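Local coordinates for protein phosphorylated carbohydrates phosphatase TM_1254 (PDB 3KBB) that removes phosphate from several phosphorylated sugars, among them erythrose 4-phosphate, fructose 6-phosphate and mannose 6-phosphate, with the help of a divalent metal cation such as cobalt, at residues G88-L93 / R120-K125; R100-L105 / Y126-V131. All blocks are in the same frame, centred on the assembly; numbering follows the deposited sequence. Where two conformers were deposited one is given.

Contact 1: G88-L93 / R120-K125; sequences GVREAL and RLDLEK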
loop_
_atom_site.group_PDB
_atom_site.type_symbol
_atom_site.label_atom_id
_atom_site.label_comp_id
_atom_site.label_asym_id
_atom_site.label_seq_id
_atom_site.Cartn_x
_atom_site.Cartn_y
_atom_site.Cartn_z
ATOM N N GLY A 88 5.789 13.565 5.816
ATOM C CA GLY A 88 6.976 13.079 6.545
ATOM C C GLY A 88 7.641 11.867 5.922
ATOM O O GLY A 88 8.764 11.502 6.304
ATOM N N VAL A 89 6.971 11.235 4.956
ATOM C CA VAL A 89 7.550 10.013 4.396
ATOM C C VAL A 89 8.812 10.296 3.531
ATOM O O VAL A 89 9.823 9.574 3.615
ATOM C CB VAL A 89 6.466 9.198 3.646
ATOM C CG1 VAL A 89 7.097 8.091 2.846
ATOM C CG2 VAL A 89 5.482 8.665 4.656
ATOM N N ARG A 90 8.768 11.348 2.725
ATOM C CA ARG A 90 9.960 11.709 1.953
ATOM C C ARG A 90 11.173 11.937 2.860
ATOM O O ARG A 90 12.265 11.440 2.570
ATOM C CB ARG A 90 9.671 12.889 1.029
ATOM C CG ARG A 90 10.793 13.200 0.057
ATOM C CD ARG A 90 10.420 14.373 -0.833
ATOM N NE ARG A 90 9.224 14.079 -1.624
ATOM C CZ ARG A 90 9.263 13.475 -2.817
ATOM N NH1 ARG A 90 10.423 13.094 -3.347
ATOM N NH2 ARG A 90 8.138 13.234 -3.460
ATOM N N GLU A 91 10.973 12.627 3.995
ATOM C CA GLU A 91 12.068 12.962 4.921
ATOM C C GLU A 91 12.640 11.674 5.523
ATOM O O GLU A 91 13.838 11.561 5.816
ATOM C CB GLU A 91 11.540 13.893 6.043
ATOM C CG GLU A 91 12.479 15.067 6.373
ATOM C CD GLU A 91 11.995 15.984 7.526
ATOM O OE1 GLU A 91 10.774 16.274 7.608
ATOM O OE2 GLU A 91 12.866 16.437 8.328
ATOM N N ALA A 92 11.756 10.706 5.743
ATOM C CA ALA A 92 12.139 9.420 6.274
ATOM C C ALA A 92 12.969 8.656 5.260
ATOM O O ALA A 92 13.993 8.086 5.625
ATOM C CB ALA A 92 10.905 8.623 6.646
ATOM N N LEU A 93 12.543 8.654 3.993
ATOM C CA LEU A 93 13.333 7.984 2.939
ATOM C C LEU A 93 14.697 8.665 2.771
ATOM O O LEU A 93 15.743 7.994 2.677
ATOM C CB LEU A 93 12.579 7.978 1.607
ATOM C CG LEU A 93 11.214 7.268 1.598
ATOM C CD1 LEU A 93 10.611 7.398 0.209
ATOM C CD2 LEU A 93 11.427 5.834 1.939
ATOM N N ARG A 120 4.930 9.226 -10.519
ATOM C CA ARG A 120 4.127 10.444 -10.437
ATOM C C ARG A 120 4.468 11.198 -9.163
ATOM O O ARG A 120 4.463 12.427 -9.156
ATOM C CB ARG A 120 2.642 10.083 -10.426
ATOM C CG ARG A 120 1.683 11.132 -10.970
ATOM C CD ARG A 120 0.248 10.548 -11.094
ATOM N NE ARG A 120 -0.025 9.699 -12.269
ATOM C CZ ARG A 120 -0.576 8.479 -12.212
ATOM N NH1 ARG A 120 -0.898 7.931 -11.040
ATOM N NH2 ARG A 120 -0.808 7.792 -13.328
ATOM N N LEU A 121 4.783 10.467 -8.087
ATOM C CA LEU A 121 5.049 11.103 -6.791
ATOM C C LEU A 121 6.533 11.353 -6.573
ATOM O O LEU A 121 6.915 11.875 -5.541
ATOM C CB LEU A 121 4.456 10.279 -5.635
ATOM C CG LEU A 121 2.929 10.135 -5.617
ATOM C CD1 LEU A 121 2.529 9.272 -4.434
ATOM C CD2 LEU A 121 2.239 11.489 -5.561
ATOM N N ASP A 122 7.351 10.994 -7.557
ATOM C CA ASP A 122 8.809 11.117 -7.457
ATOM C C ASP A 122 9.393 10.456 -6.190
ATOM O O ASP A 122 10.226 11.040 -5.501
ATOM C CB ASP A 122 9.246 12.598 -7.554
ATOM C CG ASP A 122 10.730 12.749 -7.736
ATOM O OD1 ASP A 122 11.350 11.882 -8.387
ATOM O OD2 ASP A 122 11.311 13.720 -7.193
ATOM N N LEU A 123 8.919 9.246 -5.878
ATOM C CA LEU A 123 9.409 8.474 -4.709
ATOM C C LEU A 123 10.207 7.272 -5.172
ATOM O O LEU A 123 10.879 6.622 -4.385
ATOM C CB LEU A 123 8.236 8.016 -3.821
ATOM C CG LEU A 123 7.345 9.052 -3.127
ATOM C CD1 LEU A 123 6.154 8.365 -2.386
ATOM C CD2 LEU A 123 8.153 9.881 -2.175
ATOM N N GLU A 124 10.179 7.007 -6.484
ATOM C CA GLU A 124 10.854 5.847 -7.024
ATOM C C GLU A 124 12.380 5.929 -6.899
ATOM O O GLU A 124 13.054 4.943 -6.663
ATOM C CB GLU A 124 10.443 5.721 -8.475
ATOM C CG GLU A 124 10.466 4.350 -9.018
ATOM C CD GLU A 124 10.106 4.401 -10.459
ATOM O OE1 GLU A 124 8.903 4.599 -10.742
ATOM O OE2 GLU A 124 11.039 4.302 -11.294
ATOM N N LYS A 125 12.933 7.133 -7.021
ATOM C CA LYS A 125 14.378 7.310 -6.996
ATOM C C LYS A 125 15.106 6.906 -5.703
ATOM O O LYS A 125 16.332 6.653 -5.703
ATOM C CB LYS A 125 14.687 8.778 -7.315
ATOM C CG LYS A 125 14.121 9.748 -6.285
ATOM C CD LYS A 125 14.419 11.205 -6.642
ATOM C CE LYS A 125 13.861 12.081 -5.562
ATOM N NZ LYS A 125 13.830 13.531 -5.915
#
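R90, in the first turn of helix 89-98, sets its guanidinium against the Schellman motif that ends helix 111-120, bonding the carbonyls of L121 and D122. The L121 C=O points almost directly at R90 NH2, which lies 2.8 Å from L121 O with that oxygen in the guanidinium plane, though the N-H itself is bent (138°). NH1 of R90 reaches D122 O at 3.0 Å, but stands above that carbonyl's plane, 39° out of it. Carbonyls at a helix C-terminus carry partial negative charge, so a cation here is probably favourable electrostatically as well as through its N-H groups. The aliphatic part of R90 runs extended through chi2, CG anti to the backbone N (chi1 -172°), and bends at chi3, which carries the guanidinium from helix 89-98 of the HAD core to the turn that leads to strand 129-131. One face of the group rests on L123, whose CD2 is 3.6 Å from R90 NH2; the same methyl meets L93 CD1 at 4.2 Å, an apolar patch beneath the polar one. D122 adds a long salt bridge, OD2 to R90 NH1 at 4.0 Å, while K125 NZ bonds the same oxygen at 2.8 Å, on its syn side but tilted out of the carboxylate plane. This shared carboxylate probably offsets the proximity of the two cations. Outside the pair, E85 takes NE of R90 in a salt bridge and Y126 OH bonds NH1.

Contact 2: R100-L105 / Y126-V131; sequences RIKLAL and YFDVMV
With CG anti to the backbone carbonyl carbon (chi1 -67°), F127 turns its ring in against strand 102-106, where the backbone of L105 presents CB to one face of that ring. L105 CB sits 4.0 Å from the F127 centroid and 17° off the normal, a CH-pi contact. L103 CG approaches the ring obliquely, 3.8 Å from F127 CD1, and L103 CD2 lies beside Y126 CB. Replacing F127 by an alanine would probably leave L105 CB without its CH-pi partner and open a gap beside L103. Alongside, strands 102-106 and 129-131 pair in parallel as the two ends of a beta-alpha-beta unit, with 129-131 outermost in the HAD sheet. L105 N donates to V129 O at 2.9 Å, and L105 O accepts from V131 N. A104 CB packs on V129 CB, 3.9 Å apart on one face of the sheet, and L105 CB meets M130 CG, of a selenomethionine, on the other. At the start of the pairing, L103 O takes two donors, D128 N at 2.9 Å and V129 N at 3.3 Å. L103 N in turn donates to the anti lone pair of D128 OD2, 2.8 Å away, an oxygen that also pairs with K97. The carboxylate thus stands in for a backbone carbonyl where the ladder begins, and K97 probably stabilises its negative charge.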
loop_
_atom_site.group_PDB
_atom_site.type_symbol
_atom_site.label_atom_id
_atom_site.label_comp_id
_atom_site.label_asym_id
_atom_site.label_seq_id
_atom_site.Cartn_x
_atom_site.Cartn_y
_atom_site.Cartn_z
ATOM N N ARG A 100 23.444 5.803 4.649
ATOM C CA ARG A 100 24.022 4.839 3.737
ATOM C C ARG A 100 23.547 3.422 4.077
ATOM O O ARG A 100 24.318 2.456 4.166
ATOM C CB ARG A 100 25.549 5.008 3.673
ATOM C CG ARG A 100 25.945 6.388 3.133
ATOM C CD ARG A 100 27.375 6.766 3.572
ATOM N NE ARG A 100 27.479 6.903 5.028
ATOM C CZ ARG A 100 28.091 6.034 5.831
ATOM N NH1 ARG A 100 28.691 4.958 5.332
ATOM N NH2 ARG A 100 28.106 6.246 7.143
ATOM N N ILE A 101 22.245 3.337 4.313
ATOM C CA ILE A 101 21.579 2.075 4.618
ATOM C C ILE A 101 20.698 1.788 3.381
ATOM O O ILE A 101 20.175 2.719 2.781
ATOM C CB ILE A 101 20.747 2.256 5.953
ATOM C CG1 ILE A 101 21.739 2.302 7.128
ATOM C CG2 ILE A 101 19.694 1.144 6.178
ATOM C CD1 ILE A 101 21.119 2.540 8.470
ATOM N N LYS A 102 20.495 0.516 3.060
ATOM C CA LYS A 102 19.714 0.166 1.859
ATOM C C LYS A 102 18.240 0.380 2.125
ATOM O O LYS A 102 17.783 0.200 3.281
ATOM C CB LYS A 102 19.912 -1.305 1.544
ATOM C CG LYS A 102 21.265 -1.593 0.880
ATOM C CD LYS A 102 21.414 -3.080 0.647
ATOM C CE LYS A 102 22.790 -3.410 0.106
ATOM N NZ LYS A 102 22.745 -4.768 -0.482
ATOM N N LEU A 103 17.502 0.743 1.075
ATOM C CA LEU A 103 16.090 1.099 1.198
ATOM C C LEU A 103 15.341 0.205 0.240
ATOM O O LEU A 103 15.743 0.101 -0.934
ATOM C CB LEU A 103 15.880 2.553 0.799
ATOM C CG LEU A 103 14.655 3.413 1.107
ATOM C CD1 LEU A 103 14.146 3.204 2.549
ATOM C CD2 LEU A 103 14.961 4.938 0.878
ATOM N N ALA A 104 14.286 -0.443 0.727
ATOM C CA ALA A 104 13.535 -1.336 -0.143
ATOM C C ALA A 104 12.038 -1.039 -0.041
ATOM O O ALA A 104 11.557 -0.563 0.999
ATOM C CB ALA A 104 13.775 -2.784 0.198
ATOM N N LEU A 105 11.329 -1.393 -1.112
ATOM C CA LEU A 105 9.879 -1.282 -1.202
ATOM C C LEU A 105 9.328 -2.695 -1.392
ATOM O O LEU A 105 9.892 -3.488 -2.160
ATOM C CB LEU A 105 9.518 -0.480 -2.453
ATOM C CG LEU A 105 8.002 -0.399 -2.486
ATOM C CD1 LEU A 105 7.491 0.756 -1.639
ATOM C CD2 LEU A 105 7.457 -0.372 -3.905
ATOM N N TYR A 126 14.385 6.827 -4.585
ATOM C CA TYR A 126 15.030 6.434 -3.329
ATOM C C TYR A 126 15.444 4.978 -3.147
ATOM O O TYR A 126 16.337 4.641 -2.328
ATOM C CB TYR A 126 14.170 6.870 -2.128
ATOM C CG TYR A 126 13.882 8.333 -2.130
ATOM C CD1 TYR A 126 14.866 9.238 -1.726
ATOM C CD2 TYR A 126 12.662 8.824 -2.585
ATOM C CE1 TYR A 126 14.611 10.594 -1.741
ATOM C CE2 TYR A 126 12.399 10.223 -2.606
ATOM C CZ TYR A 126 13.405 11.078 -2.167
ATOM O OH TYR A 126 13.201 12.436 -2.165
ATOM N N PHE A 127 14.739 4.082 -3.821
ATOM C CA PHE A 127 14.856 2.677 -3.494
ATOM C C PHE A 127 15.985 1.960 -4.197
ATOM O O PHE A 127 16.222 2.187 -5.383
ATOM C CB PHE A 127 13.508 2.016 -3.779
ATOM C CG PHE A 127 12.428 2.508 -2.839
ATOM C CD1 PHE A 127 12.376 2.001 -1.550
ATOM C CD2 PHE A 127 11.580 3.522 -3.213
ATOM C CE1 PHE A 127 11.444 2.466 -0.653
ATOM C CE2 PHE A 127 10.598 3.995 -2.354
ATOM C CZ PHE A 127 10.557 3.483 -1.030
ATOM N N ASP A 128 16.650 1.089 -3.457
ATOM C CA ASP A 128 17.676 0.199 -3.949
ATOM C C ASP A 128 17.063 -1.111 -4.451
ATOM O O ASP A 128 17.523 -1.707 -5.444
ATOM C CB ASP A 128 18.598 -0.090 -2.787
ATOM C CG ASP A 128 19.266 1.192 -2.261
ATOM O OD1 ASP A 128 20.012 1.837 -3.037
ATOM O OD2 ASP A 128 19.028 1.588 -1.091
ATOM N N VAL A 129 16.032 -1.562 -3.747
ATOM C CA VAL A 129 15.384 -2.831 -4.068
ATOM C C VAL A 129 13.887 -2.583 -4.067
ATOM O O VAL A 129 13.355 -1.954 -3.131
ATOM C CB VAL A 129 15.762 -3.910 -3.022
ATOM C CG1 VAL A 129 14.796 -5.100 -3.034
ATOM C CG2 VAL A 129 17.230 -4.377 -3.211
HETATM N N MSE A 130 13.165 -3.140 -5.043
HETATM C CA MSE A 130 11.708 -3.007 -5.000
HETATM C C MSE A 130 11.119 -4.340 -5.447
HETATM O O MSE A 130 11.594 -4.915 -6.443
HETATM C CB MSE A 130 11.228 -1.876 -5.922
HETATM C CG MSE A 130 11.827 -0.434 -5.640
HETATM SE SE MSE A 130 10.893 0.918 -6.630
HETATM C CE MSE A 130 11.709 0.629 -8.405
ATOM N N VAL A 131 10.177 -4.886 -4.686
ATOM C CA VAL A 131 9.559 -6.181 -5.031
ATOM C C VAL A 131 8.049 -5.939 -5.119
ATOM O O VAL A 131 7.486 -5.216 -4.262
ATOM C CB VAL A 131 9.883 -7.243 -3.949
ATOM C CG1 VAL A 131 9.088 -8.511 -4.181
ATOM C CG2 VAL A 131 11.403 -7.590 -3.923
#

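From the N terminus the chain meets 88-93 first, then 100-105, 120-125 and 126-131, so the two contacts cross rather than nest. Contact 1 closes a loop that holds the rest of helix 89-98, strand 102-106 and helix 111-120. Contact 2 closes the next, overlapping one, over helix 111-120, and sets edge strand 129-131 beside 102-106. Because 120-125 runs directly into 126-131, the turn after helix 111-120 and the edge strand follow closely on one another. The contacts touch where L93 meets L103, Y126 and F127, which packs helix 89-98 against strand 102-106 and the loop entering the edge strand.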